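Local coordinates for AlyGC (Glaciecola chathamensis, PDB 5GKD), which probably cleaves alginate by beta-elimination, as a calcium-containing alginate lyase of polysaccharide lyase family 6, at residues V257-G262 with V604-I609; D573-Q578 with F590-E595; V638-N643 with A658-H663; F683-G688 with S714-T719. All coordinates share one frame; numbering follows the deposited sequence.

Interaction 1: V257-G262 with V604-I609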
loop_
_atom_site.group_PDB
_atom_site.type_symbol
_atom_site.label_atom_id
_atom_site.label_comp_id
_atom_site.label_asym_id
_atom_site.label_seq_id
_atom_site.Cartn_x
_atom_site.Cartn_y
_atom_site.Cartn_z
ATOM N N VAL A 257 32.076 -12.083 -7.919
ATOM C CA VAL A 257 30.821 -11.696 -7.274
ATOM C C VAL A 257 29.640 -12.359 -7.979
ATOM O O VAL A 257 29.649 -12.569 -9.202
ATOM C CB VAL A 257 30.693 -10.159 -7.260
ATOM C CG1 VAL A 257 29.304 -9.714 -6.816
ATOM C CG2 VAL A 257 31.755 -9.560 -6.349
ATOM N N ASP A 258 28.616 -12.698 -7.192
ATOM C CA ASP A 258 27.471 -13.463 -7.671
ATOM C C ASP A 258 26.754 -12.734 -8.797
ATOM O O ASP A 258 26.531 -11.528 -8.730
ATOM C CB ASP A 258 26.479 -13.723 -6.515
ATOM C CG ASP A 258 25.567 -14.933 -6.770
ATOM O OD1 ASP A 258 26.036 -15.878 -7.450
ATOM O OD2 ASP A 258 24.391 -14.968 -6.294
ATOM N N HIS A 259 26.385 -13.477 -9.832
ATOM C CA HIS A 259 25.558 -12.962 -10.918
ATOM C C HIS A 259 26.217 -11.814 -11.702
ATOM O O HIS A 259 25.526 -10.939 -12.222
ATOM C CB HIS A 259 24.185 -12.530 -10.388
ATOM C CG HIS A 259 23.284 -13.672 -10.043
ATOM N ND1 HIS A 259 22.872 -14.602 -10.972
ATOM C CD2 HIS A 259 22.712 -14.034 -8.874
ATOM C CE1 HIS A 259 22.086 -15.487 -10.391
ATOM N NE2 HIS A 259 21.970 -15.165 -9.117
ATOM N N THR A 260 27.539 -11.795 -11.831
ATOM C CA THR A 260 28.209 -10.846 -12.720
ATOM C C THR A 260 28.286 -11.388 -14.158
ATOM O O THR A 260 28.779 -12.498 -14.379
ATOM C CB THR A 260 29.620 -10.537 -12.206
ATOM O OG1 THR A 260 30.289 -11.752 -11.853
ATOM C CG2 THR A 260 29.588 -9.627 -11.010
ATOM N N GLY A 261 27.788 -10.619 -15.129
ATOM C CA GLY A 261 27.972 -10.913 -16.575
ATOM C C GLY A 261 28.994 -9.947 -17.202
ATOM O O GLY A 261 29.563 -9.158 -16.487
ATOM N N GLY A 262 29.268 -9.932 -18.496
ATOM C CA GLY A 262 28.613 -10.633 -19.541
ATOM C C GLY A 262 28.459 -9.700 -20.740
ATOM O O GLY A 262 28.093 -8.539 -20.585
ATOM N N VAL A 604 11.953 -10.192 -2.341
ATOM C CA VAL A 604 13.167 -10.677 -1.687
ATOM C C VAL A 604 14.128 -11.290 -2.703
ATOM O O VAL A 604 13.732 -12.105 -3.541
ATOM C CB VAL A 604 12.829 -11.694 -0.572
ATOM C CG1 VAL A 604 12.049 -12.893 -1.132
ATOM C CG2 VAL A 604 14.099 -12.161 0.142
ATOM N N GLU A 605 15.406 -10.912 -2.625
ATOM C CA GLU A 605 16.396 -11.500 -3.516
ATOM C C GLU A 605 16.891 -12.850 -2.993
ATOM O O GLU A 605 16.915 -13.828 -3.740
ATOM C CB GLU A 605 17.568 -10.532 -3.725
ATOM C CG GLU A 605 18.540 -10.968 -4.825
ATOM C CD GLU A 605 17.938 -10.973 -6.227
ATOM O OE1 GLU A 605 16.850 -10.400 -6.442
ATOM O OE2 GLU A 605 18.571 -11.551 -7.134
ATOM N N TYR A 606 17.295 -12.914 -1.722
ATOM C CA TYR A 606 17.780 -14.135 -1.078
ATOM C C TYR A 606 17.011 -14.364 0.213
ATOM O O TYR A 606 17.144 -13.582 1.155
ATOM C CB TYR A 606 19.272 -14.055 -0.758
ATOM C CG TYR A 606 20.158 -13.829 -1.938
ATOM C CD1 TYR A 606 20.590 -14.892 -2.736
ATOM C CD2 TYR A 606 20.579 -12.555 -2.253
ATOM C CE1 TYR A 606 21.426 -14.675 -3.831
ATOM C CE2 TYR A 606 21.397 -12.330 -3.327
ATOM C CZ TYR A 606 21.809 -13.383 -4.114
ATOM O OH TYR A 606 22.626 -13.105 -5.168
ATOM N N LEU A 607 16.233 -15.437 0.261
ATOM C CA LEU A 607 15.631 -15.935 1.491
ATOM C C LEU A 607 16.403 -17.173 1.931
ATOM O O LEU A 607 16.426 -18.173 1.205
ATOM C CB LEU A 607 14.166 -16.297 1.260
ATOM C CG LEU A 607 13.130 -16.268 2.370
ATOM C CD1 LEU A 607 12.133 -17.378 2.172
ATOM C CD2 LEU A 607 13.704 -16.268 3.754
ATOM N N THR A 608 17.014 -17.119 3.113
ATOM C CA THR A 608 17.791 -18.240 3.635
ATOM C C THR A 608 17.345 -18.580 5.051
ATOM O O THR A 608 17.310 -17.701 5.914
ATOM C CB THR A 608 19.295 -17.931 3.622
ATOM O OG1 THR A 608 19.738 -17.778 2.277
ATOM C CG2 THR A 608 20.080 -19.077 4.252
ATOM N N ILE A 609 17.002 -19.848 5.288
ATOM C CA ILE A 609 16.649 -20.356 6.620
ATOM C C ILE A 609 17.426 -21.646 6.836
ATOM O O ILE A 609 17.171 -22.641 6.153
ATOM C CB ILE A 609 15.142 -20.616 6.781
ATOM C CG1 ILE A 609 14.333 -19.338 6.625
ATOM C CG2 ILE A 609 14.844 -21.207 8.138
ATOM C CD1 ILE A 609 12.841 -19.574 6.750
#

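Interaction 2: D573-Q578 with F590-E595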
loop_
_atom_site.group_PDB
_atom_site.type_symbol
_atom_site.label_atom_id
_atom_site.label_comp_id
_atom_site.label_asym_id
_atom_site.label_seq_id
_atom_site.Cartn_x
_atom_site.Cartn_y
_atom_site.Cartn_z
ATOM N N ASP A 573 17.007 -7.021 0.156
ATOM C CA ASP A 573 18.238 -7.547 -0.435
ATOM C C ASP A 573 18.557 -8.946 0.097
ATOM O O ASP A 573 19.064 -9.796 -0.638
ATOM C CB ASP A 573 19.406 -6.594 -0.175
ATOM C CG ASP A 573 19.444 -5.408 -1.168
ATOM O OD1 ASP A 573 19.323 -5.627 -2.376
ATOM O OD2 ASP A 573 19.633 -4.256 -0.748
ATOM N N TYR A 574 18.267 -9.205 1.374
ATOM C CA TYR A 574 18.233 -10.580 1.855
ATOM C C TYR A 574 17.478 -10.642 3.166
ATOM O O TYR A 574 17.432 -9.672 3.927
ATOM C CB TYR A 574 19.633 -11.197 2.043
ATOM C CG TYR A 574 20.531 -10.510 3.050
ATOM C CD1 TYR A 574 20.423 -10.766 4.419
ATOM C CD2 TYR A 574 21.508 -9.625 2.629
ATOM C CE1 TYR A 574 21.268 -10.126 5.332
ATOM C CE2 TYR A 574 22.342 -8.991 3.523
ATOM C CZ TYR A 574 22.222 -9.238 4.862
ATOM O OH TYR A 574 23.086 -8.593 5.710
ATOM N N ILE A 575 16.896 -11.806 3.410
ATOM C CA ILE A 575 16.386 -12.208 4.711
ATOM C C ILE A 575 17.120 -13.490 5.073
ATOM O O ILE A 575 17.073 -14.466 4.316
ATOM C CB ILE A 575 14.866 -12.425 4.685
ATOM C CG1 ILE A 575 14.163 -11.111 4.355
ATOM C CG2 ILE A 575 14.367 -12.952 6.009
ATOM C CD1 ILE A 575 12.729 -11.294 3.939
ATOM N N GLU A 576 17.827 -13.480 6.199
ATOM C CA GLU A 576 18.624 -14.628 6.615
ATOM C C GLU A 576 18.274 -15.043 8.038
ATOM O O GLU A 576 18.354 -14.230 8.961
ATOM C CB GLU A 576 20.114 -14.323 6.521
ATOM C CG GLU A 576 20.903 -15.563 6.177
ATOM C CD GLU A 576 22.296 -15.548 6.723
ATOM O OE1 GLU A 576 23.093 -16.410 6.288
ATOM O OE2 GLU A 576 22.587 -14.680 7.577
ATOM N N VAL A 577 17.907 -16.309 8.207
ATOM C CA VAL A 577 17.553 -16.888 9.497
ATOM C C VAL A 577 18.500 -18.052 9.770
ATOM O O VAL A 577 18.558 -19.009 8.983
ATOM C CB VAL A 577 16.093 -17.360 9.527
ATOM C CG1 VAL A 577 15.762 -17.964 10.867
ATOM C CG2 VAL A 577 15.145 -16.197 9.204
ATOM N N GLN A 578 19.240 -17.972 10.880
ATOM C CA GLN A 578 20.195 -19.004 11.283
ATOM C C GLN A 578 19.950 -19.388 12.736
ATOM O O GLN A 578 19.793 -18.509 13.591
ATOM C CB GLN A 578 21.648 -18.535 11.132
ATOM C CG GLN A 578 22.085 -18.177 9.733
ATOM C CD GLN A 578 22.182 -19.381 8.823
ATOM O OE1 GLN A 578 22.234 -20.520 9.285
ATOM N NE2 GLN A 578 22.204 -19.138 7.522
ATOM N N PHE A 590 6.918 -15.850 7.074
ATOM C CA PHE A 590 7.387 -14.803 6.171
ATOM C C PHE A 590 6.371 -14.610 5.051
ATOM O O PHE A 590 6.093 -15.538 4.284
ATOM C CB PHE A 590 8.774 -15.133 5.601
ATOM C CG PHE A 590 9.872 -15.054 6.626
ATOM C CD1 PHE A 590 10.468 -13.851 6.921
ATOM C CD2 PHE A 590 10.280 -16.180 7.318
ATOM C CE1 PHE A 590 11.459 -13.767 7.867
ATOM C CE2 PHE A 590 11.274 -16.106 8.254
ATOM C CZ PHE A 590 11.867 -14.893 8.529
ATOM N N ARG A 591 5.816 -13.409 4.969
ATOM C CA ARG A 591 4.834 -13.056 3.952
ATOM C C ARG A 591 5.546 -12.218 2.896
ATOM O O ARG A 591 5.725 -11.008 3.068
ATOM C CB ARG A 591 3.655 -12.328 4.589
ATOM C CG ARG A 591 2.776 -13.257 5.406
ATOM C CD ARG A 591 1.984 -12.525 6.473
ATOM N NE ARG A 591 1.001 -11.612 5.910
ATOM C CZ ARG A 591 -0.144 -11.994 5.361
ATOM N NH1 ARG A 591 -0.441 -13.279 5.279
ATOM N NH2 ARG A 591 -0.984 -11.089 4.875
ATOM N N LEU A 592 5.963 -12.878 1.809
ATOM C CA LEU A 592 6.767 -12.298 0.739
ATOM C C LEU A 592 6.074 -12.461 -0.604
ATOM O O LEU A 592 6.711 -12.734 -1.626
ATOM C CB LEU A 592 8.148 -12.936 0.676
ATOM C CG LEU A 592 9.294 -12.507 1.591
ATOM C CD1 LEU A 592 9.086 -11.174 2.263
ATOM C CD2 LEU A 592 9.628 -13.579 2.575
ATOM N N ASN A 593 4.757 -12.298 -0.607
ATOM C CA ASN A 593 3.908 -12.597 -1.751
ATOM C C ASN A 593 2.925 -11.468 -2.030
ATOM O O ASN A 593 1.772 -11.717 -2.396
ATOM C CB ASN A 593 3.141 -13.893 -1.513
ATOM C CG ASN A 593 2.204 -13.791 -0.337
ATOM O OD1 ASN A 593 2.397 -12.949 0.538
ATOM N ND2 ASN A 593 1.162 -14.611 -0.326
ATOM N N LYS A 594 3.355 -10.212 -1.868
ATOM C CA LYS A 594 2.438 -9.085 -2.038
ATOM C C LYS A 594 2.231 -8.660 -3.490
ATOM O O LYS A 594 1.231 -8.000 -3.788
ATOM C CB LYS A 594 2.923 -7.881 -1.229
ATOM C CG LYS A 594 3.066 -8.173 0.248
ATOM C CD LYS A 594 1.803 -8.874 0.766
ATOM C CE LYS A 594 1.898 -9.274 2.229
ATOM N NZ LYS A 594 1.702 -8.150 3.181
ATOM N N GLU A 595 3.134 -8.996 -4.403
ATOM C CA GLU A 595 3.089 -8.406 -5.740
ATOM C C GLU A 595 2.372 -9.344 -6.704
ATOM O O GLU A 595 2.958 -9.971 -7.587
ATOM C CB GLU A 595 4.499 -8.074 -6.217
ATOM C CG GLU A 595 5.411 -7.584 -5.112
ATOM C CD GLU A 595 4.874 -6.359 -4.401
ATOM O OE1 GLU A 595 4.195 -5.552 -5.055
ATOM O OE2 GLU A 595 5.140 -6.195 -3.197
#

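Interaction 3: V638-N643 with A658-H663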
loop_
_atom_site.group_PDB
_atom_site.type_symbol
_atom_site.label_atom_id
_atom_site.label_comp_id
_atom_site.label_asym_id
_atom_site.label_seq_id
_atom_site.Cartn_x
_atom_site.Cartn_y
_atom_site.Cartn_z
ATOM N N VAL A 638 15.597 -19.092 -2.847
ATOM C CA VAL A 638 15.055 -19.626 -1.601
ATOM C C VAL A 638 15.870 -20.855 -1.216
ATOM O O VAL A 638 15.871 -21.857 -1.938
ATOM C CB VAL A 638 13.564 -19.969 -1.733
ATOM C CG1 VAL A 638 13.036 -20.518 -0.438
ATOM C CG2 VAL A 638 12.796 -18.734 -2.133
ATOM N N VAL A 639 16.569 -20.771 -0.092
ATOM C CA VAL A 639 17.520 -21.789 0.335
ATOM C C VAL A 639 17.171 -22.165 1.763
ATOM O O VAL A 639 17.224 -21.313 2.653
ATOM C CB VAL A 639 18.974 -21.294 0.251
ATOM C CG1 VAL A 639 19.914 -22.300 0.901
ATOM C CG2 VAL A 639 19.372 -21.029 -1.181
ATOM N N MET A 640 16.799 -23.428 1.985
ATOM C CA MET A 640 16.413 -23.887 3.315
ATOM C C MET A 640 17.050 -25.237 3.609
ATOM O O MET A 640 16.728 -26.231 2.955
ATOM C CB MET A 640 14.899 -23.964 3.450
ATOM C CG MET A 640 14.233 -22.631 3.282
ATOM S SD MET A 640 12.556 -22.586 3.890
ATOM C CE MET A 640 12.125 -20.875 3.478
ATOM N N ASN A 641 17.929 -25.272 4.613
ATOM C CA ASN A 641 18.734 -26.443 4.915
ATOM C C ASN A 641 18.737 -26.725 6.407
ATOM O O ASN A 641 18.861 -25.808 7.225
ATOM C CB ASN A 641 20.189 -26.280 4.466
ATOM C CG ASN A 641 20.313 -25.945 3.012
ATOM O OD1 ASN A 641 19.564 -26.452 2.176
ATOM N ND2 ASN A 641 21.261 -25.077 2.693
ATOM N N ASN A 642 18.648 -28.011 6.749
ATOM C CA ASN A 642 18.968 -28.485 8.093
ATOM C C ASN A 642 17.998 -27.941 9.131
ATOM O O ASN A 642 18.378 -27.693 10.272
ATOM C CB ASN A 642 20.415 -28.143 8.465
ATOM C CG ASN A 642 21.422 -28.889 7.613
ATOM O OD1 ASN A 642 21.672 -30.058 7.874
ATOM N ND2 ASN A 642 21.985 -28.240 6.577
ATOM N N ASN A 643 16.744 -27.760 8.745
ATOM C CA ASN A 643 15.715 -27.277 9.652
ATOM C C ASN A 643 14.817 -28.427 10.079
ATOM O O ASN A 643 14.710 -29.448 9.405
ATOM C CB ASN A 643 14.847 -26.182 9.003
ATOM C CG ASN A 643 15.658 -25.050 8.411
ATOM O OD1 ASN A 643 16.199 -24.202 9.124
ATOM N ND2 ASN A 643 15.743 -25.030 7.101
ATOM N N ALA A 658 -0.200 -24.983 2.174
ATOM C CA ALA A 658 1.190 -25.376 2.031
ATOM C C ALA A 658 1.975 -24.932 3.253
ATOM O O ALA A 658 1.606 -23.967 3.930
ATOM C CB ALA A 658 1.819 -24.770 0.767
ATOM N N SER A 659 3.058 -25.654 3.543
ATOM C CA SER A 659 4.025 -25.170 4.514
ATOM C C SER A 659 4.998 -24.201 3.882
ATOM O O SER A 659 5.694 -23.478 4.597
ATOM C CB SER A 659 4.806 -26.332 5.122
ATOM O OG SER A 659 5.523 -27.023 4.113
ATOM N N LEU A 660 5.055 -24.194 2.555
ATOM C CA LEU A 660 5.986 -23.381 1.787
ATOM C C LEU A 660 5.420 -23.299 0.381
ATOM O O LEU A 660 5.207 -24.339 -0.249
ATOM C CB LEU A 660 7.358 -24.037 1.791
ATOM C CG LEU A 660 8.589 -23.334 1.256
ATOM C CD1 LEU A 660 8.924 -22.139 2.124
ATOM C CD2 LEU A 660 9.746 -24.311 1.270
ATOM N N ILE A 661 5.124 -22.102 -0.115
ATOM C CA ILE A 661 4.619 -22.000 -1.478
ATOM C C ILE A 661 5.467 -20.995 -2.242
ATOM O O ILE A 661 5.574 -19.823 -1.856
ATOM C CB ILE A 661 3.119 -21.664 -1.556
ATOM C CG1 ILE A 661 2.697 -21.610 -3.025
ATOM C CG2 ILE A 661 2.775 -20.384 -0.835
ATOM C CD1 ILE A 661 1.235 -21.634 -3.240
ATOM N N LEU A 662 6.076 -21.463 -3.322
ATOM C CA LEU A 662 7.105 -20.736 -4.046
ATOM C C LEU A 662 6.657 -20.597 -5.497
ATOM O O LEU A 662 6.637 -21.580 -6.247
ATOM C CB LEU A 662 8.441 -21.459 -3.926
ATOM C CG LEU A 662 8.861 -21.762 -2.482
ATOM C CD1 LEU A 662 10.231 -22.424 -2.424
ATOM C CD2 LEU A 662 8.896 -20.499 -1.684
ATOM N N HIS A 663 6.307 -19.372 -5.885
ATOM C CA HIS A 663 5.818 -19.060 -7.222
ATOM C C HIS A 663 6.808 -18.121 -7.903
ATOM O O HIS A 663 7.037 -16.999 -7.437
ATOM C CB HIS A 663 4.411 -18.456 -7.150
ATOM C CG HIS A 663 3.828 -18.093 -8.476
ATOM N ND1 HIS A 663 2.595 -18.550 -8.891
ATOM C CD2 HIS A 663 4.287 -17.292 -9.470
ATOM C CE1 HIS A 663 2.325 -18.055 -10.088
ATOM N NE2 HIS A 663 3.335 -17.292 -10.465
#

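Interaction 4: F683-G688 with S714-T719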
loop_
_atom_site.group_PDB
_atom_site.type_symbol
_atom_site.label_atom_id
_atom_site.label_comp_id
_atom_site.label_asym_id
_atom_site.label_seq_id
_atom_site.Cartn_x
_atom_site.Cartn_y
_atom_site.Cartn_z
ATOM N N PHE A 683 5.649 -25.960 -5.358
ATOM C CA PHE A 683 6.327 -25.154 -6.356
ATOM C C PHE A 683 5.345 -24.783 -7.454
ATOM O O PHE A 683 4.580 -25.631 -7.928
ATOM C CB PHE A 683 7.527 -25.896 -6.953
ATOM C CG PHE A 683 8.610 -26.165 -5.964
ATOM C CD1 PHE A 683 9.500 -25.175 -5.617
ATOM C CD2 PHE A 683 8.728 -27.404 -5.367
ATOM C CE1 PHE A 683 10.492 -25.416 -4.685
ATOM C CE2 PHE A 683 9.713 -27.651 -4.439
ATOM C CZ PHE A 683 10.596 -26.656 -4.097
ATOM N N GLU A 684 5.355 -23.513 -7.829
ATOM C CA GLU A 684 4.656 -23.011 -8.999
ATOM C C GLU A 684 5.732 -22.356 -9.876
ATOM O O GLU A 684 6.020 -21.161 -9.775
ATOM C CB GLU A 684 3.504 -22.055 -8.571
ATOM C CG GLU A 684 2.426 -22.755 -7.720
ATOM C CD GLU A 684 1.222 -21.885 -7.378
ATOM O OE1 GLU A 684 1.347 -20.645 -7.417
ATOM O OE2 GLU A 684 0.141 -22.444 -7.062
ATOM N N LEU A 685 6.373 -23.155 -10.692
ATOM C CA LEU A 685 7.440 -22.718 -11.552
ATOM C C LEU A 685 6.974 -21.914 -12.747
ATOM O O LEU A 685 6.047 -22.290 -13.380
ATOM C CB LEU A 685 8.250 -23.920 -11.997
ATOM C CG LEU A 685 8.840 -24.730 -10.875
ATOM C CD1 LEU A 685 9.301 -26.073 -11.349
ATOM C CD2 LEU A 685 9.921 -23.990 -10.113
ATOM N N THR A 686 7.629 -20.795 -13.021
ATOM C CA THR A 686 7.292 -19.927 -14.139
ATOM C C THR A 686 8.359 -19.961 -15.230
ATOM O O THR A 686 9.072 -20.892 -15.344
ATOM C CB THR A 686 7.113 -18.468 -13.690
ATOM O OG1 THR A 686 8.342 -17.970 -13.207
ATOM C CG2 THR A 686 6.077 -18.347 -12.618
ATOM N N VAL A 687 8.465 -18.914 -16.011
ATOM C CA VAL A 687 9.445 -18.816 -17.048
ATOM C C VAL A 687 10.874 -18.677 -16.522
ATOM O O VAL A 687 11.097 -18.528 -15.363
ATOM C CB VAL A 687 9.147 -17.612 -17.957
ATOM C CG1 VAL A 687 7.780 -17.731 -18.545
ATOM C CG2 VAL A 687 9.205 -16.329 -17.171
ATOM N N GLY A 688 11.820 -18.730 -17.431
ATOM C CA GLY A 688 13.225 -18.585 -17.162
ATOM C C GLY A 688 14.046 -19.742 -16.667
ATOM O O GLY A 688 15.034 -19.534 -16.064
ATOM N N SER A 714 8.413 -25.615 -20.215
ATOM C CA SER A 714 9.280 -24.504 -20.540
ATOM C C SER A 714 10.747 -24.132 -20.558
ATOM O O SER A 714 11.122 -23.364 -21.399
ATOM C CB SER A 714 9.092 -23.400 -19.543
ATOM O OG SER A 714 8.550 -22.276 -20.221
ATOM N N GLY A 715 11.585 -24.654 -19.679
ATOM C CA GLY A 715 11.205 -25.570 -18.665
ATOM C C GLY A 715 12.358 -25.772 -17.717
ATOM O O GLY A 715 13.512 -25.876 -18.049
ATOM N N ALA A 716 11.963 -25.825 -16.487
ATOM C CA ALA A 716 12.779 -25.949 -15.343
ATOM C C ALA A 716 13.624 -27.193 -15.222
ATOM O O ALA A 716 13.326 -28.222 -15.788
ATOM C CB ALA A 716 11.829 -25.907 -14.181
ATOM N N THR A 717 14.680 -27.085 -14.448
ATOM C CA THR A 717 15.490 -28.219 -14.139
ATOM C C THR A 717 15.129 -28.421 -12.681
ATOM O O THR A 717 15.489 -27.657 -11.822
ATOM C CB THR A 717 16.967 -28.062 -14.457
ATOM O OG1 THR A 717 17.663 -27.569 -13.332
ATOM C CG2 THR A 717 17.159 -27.162 -15.600
ATOM N N THR A 718 14.371 -29.471 -12.457
ATOM C CA THR A 718 13.781 -29.757 -11.156
ATOM C C THR A 718 14.230 -31.143 -10.716
ATOM O O THR A 718 13.851 -32.146 -11.331
ATOM C CB THR A 718 12.261 -29.670 -11.231
ATOM O OG1 THR A 718 11.896 -28.399 -11.772
ATOM C CG2 THR A 718 11.626 -29.842 -9.857
ATOM N N THR A 719 15.033 -31.188 -9.661
ATOM C CA THR A 719 15.551 -32.417 -9.074
ATOM C C THR A 719 14.927 -32.579 -7.695
ATOM O O THR A 719 15.262 -31.834 -6.770
ATOM C CB THR A 719 17.075 -32.368 -8.970
ATOM O OG1 THR A 719 17.649 -32.360 -10.274
ATOM C CG2 THR A 719 17.622 -33.563 -8.182
#

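Interaction 1: V257-G262 with V604-I609
The phenol of Y606 and the carboxylate of D258 face each other across the contact. Y606 OH donates a hydrogen bond to D258 OD2 at 2.8 Å. The acceptor uses its anti lone pair, the one turned away from OD1. D258 OD2 lies near the phenol plane, at the ring's edge; the carboxylate is turned 35° from that plane. D258 carries CG anti to its own N (chi1 -158°), which sends the carboxylate out from the turn toward the tyrosine. D258 and H259 are the central residues of a type II beta turn from V257 to T260. T260 OG1 also donates to V257 O, at 2.8 Å, across the base of this turn.

H259 takes a second, looser position beside the phenol. Its CD2 lies 3.8 Å from Y606 OH, which sits in the plane of the imidazole at its edge. The two side chains run past each other in opposite directions. The polar end of H259 is engaged elsewhere, since NE2 hydrogen-bonds to H637. The H637 ring also stacks on Y606. R234 supplies a further hydrogen bond to Y606 OH and a salt bridge to E605.

A phenylalanine in place of Y606 would probably leave D258 OD2 without this donor and R234 without its hydroxyl partner.

The contact joins a loop of the N-terminal beta-helix to strand 606-610 of the C-terminal one. It is small and largely polar. One hydrogen bond joins the two segments, and H637 and R234 add bonds between the beta-helices. R234 would probably polarise the hydroxyl and favour its donation to the carboxylate.

Interaction 2: D573-Q578 with F590-E595
Strands 574-578 and 590-592 run nearly antiparallel, at 162°, with their axes 11.4 Å apart at closest approach. They belong to different faces of the C-terminal right-handed parallel beta-helix, and their side chains meet in its interior. At this axis distance the strands do not pair, and apolar, buried side chains make the whole contact.

Two methyls from one strand meet the F590 ring from the same side. I575 CG2 comes to 3.5 Å from F590 CE1, and V577 CG2 to 3.6 Å from F590 CZ. Both methyls approach the ring obliquely. I575 and F590 lie alongside with their ends pointing opposite ways, whereas V577 faces the ring from the other strand. With CB already pointing toward the first strand, CG anti to the carbonyl carbon of F590 (chi1 -70°) sets the ring against I575 and V577. The far end of the ring, CE1 and CZ, is touched by two residues two positions apart.

I575 has a second partner through its other branch. CG2 goes to the ring, while CD1 goes on to L592. An alanine at F590 would probably open a gap beside I575 CG2 and V577 CG2, leaving both methyls without the ring they pack on.

The neighbouring coils continue the same interior. V577 also touches I609 of strand 606-610, and L592 touches V624 of strand 622-625. On the outward side of the first strand, E576 OE1 accepts a hydrogen bond from Q578 NE2 at 3.1 Å, met from above its carboxylate plane. Q578 NE2 is bonded to E610 as well.

I575 and L592 meet tip to tip: I575 CD1 lies 4.0 Å from L592 CD1 and 4.1 Å from L592 CD2.

Interaction 3: V638-N643 with A658-H663
This is a buried, wholly apolar contact in the interior of the C-terminal beta-helix. V638 and M640 on strand 637-641 pack against L662 and L660 on strand 660-663. The two strands lie on different faces of the helix. The closest pair of CA atoms, V638 and L662, is 8.4 Å apart, so the gap is closed by side chains.

Two separate pairings make the contact. V638 and L662 reach toward each other tip to tip, with V638 CG1 3.9 Å from L662 CD1. This same CD1 also lies 4.2 Å from V638 CB, so the leucine methyl sits against CG1, with CB just behind. V638 CG1 stands anti to the backbone N (chi1 180°), which turns it toward L662.

M640 and L660 meet differently. They overlap lengthwise, pointing opposite ways, and the end of the methionine lies alongside one leucine methyl. M640 CE is 3.7 Å from L660 CD1, and M640 SD is 4.1 Å from the same atom. The methionine chain is extended beyond CG (chi2 -163°, chi3 -179°), which carries its terminal methyl far across the interior.

Adjacent coils complete the packing. M640 touches L607 and I609 of strand 606-610 and also A622. L660 touches A622 too, and L662 touches V624 of the same strand, 622-625. Backbone hydrogen bonds join V639 to L607 and I609 of the preceding coil.

Inward aliphatic residues from different faces of a coil, packed against one another and against the coils before and after, are typical of the hydrophobic interior of a right-handed parallel beta-helix.

Interaction 4: F683-G688 with S714-T719
Apolar contact comes first. One methyl of L685, CD1, is the meeting point of the two segments. It lies 3.8 Å from A716 CB. L685 has CG anti to its carbonyl carbon (chi1 -58°) and an extended outer torsion (chi2 165°), which carry CD1 across to A716 and T718. The backbones are nearest at this place, with L685 CA and A716 CA 7.3 Å apart. P690 touches both L685 and A716 and so covers the same small patch. F683, two residues before L685, packs on T692 and V694 of strand 691-700.

The second kind is a methyl against a hydroxyl. T718 crosses L685 obliquely, and its OG1 sits 3.5 Å from L685 CD1. T718 OG1 is anti to the carbonyl carbon of its own residue (chi1 -54°), while its methyl CG2 takes the position anti to N. It is thus the oxygen of T718, rather than its methyl, that meets the leucine. This is van der Waals contact, since the leucine methyl offers no polar partner.

Polar links join the first segment to neighbouring strands. E684 makes a salt bridge with R708 and a hydrogen bond with H663. The backbone of L685 bonds to R708.

The contact joins strand 681-685 to the chain leading into strand 717-721, among the last coils of the C-terminal beta-helix. It is partly buried: of the three touching residues only L685 is buried. The chemistry is that of a single leucine methyl held against a short alanine and a threonine oxygen, with dispersion rather than directed bonds across the interface.

How the interactions relate
Interactions 2, 3 and 4 lie within the C-terminal parallel beta-helix. Interaction 1 ties strand 606-610 of that helix to a loop of the N-terminal one, across 342 residues. Along the chain, interaction 2 falls between the two segments of interaction 1; interactions 3 and then 4 come after it closes. Strand 606-610 stands between strands 572-578 and 637-641, so interaction 1 touches both interaction 2 and interaction 3; their centres are 14 and 17 Å away. Interactions 2 and 3 are 11 Å apart between centres but do not touch. Interaction 3 meets interaction 4 through neighbouring strands 660-663 and 681-685, centres 15 Å apart. The packed interior thus directly backs the strand that faces the N-terminal helix.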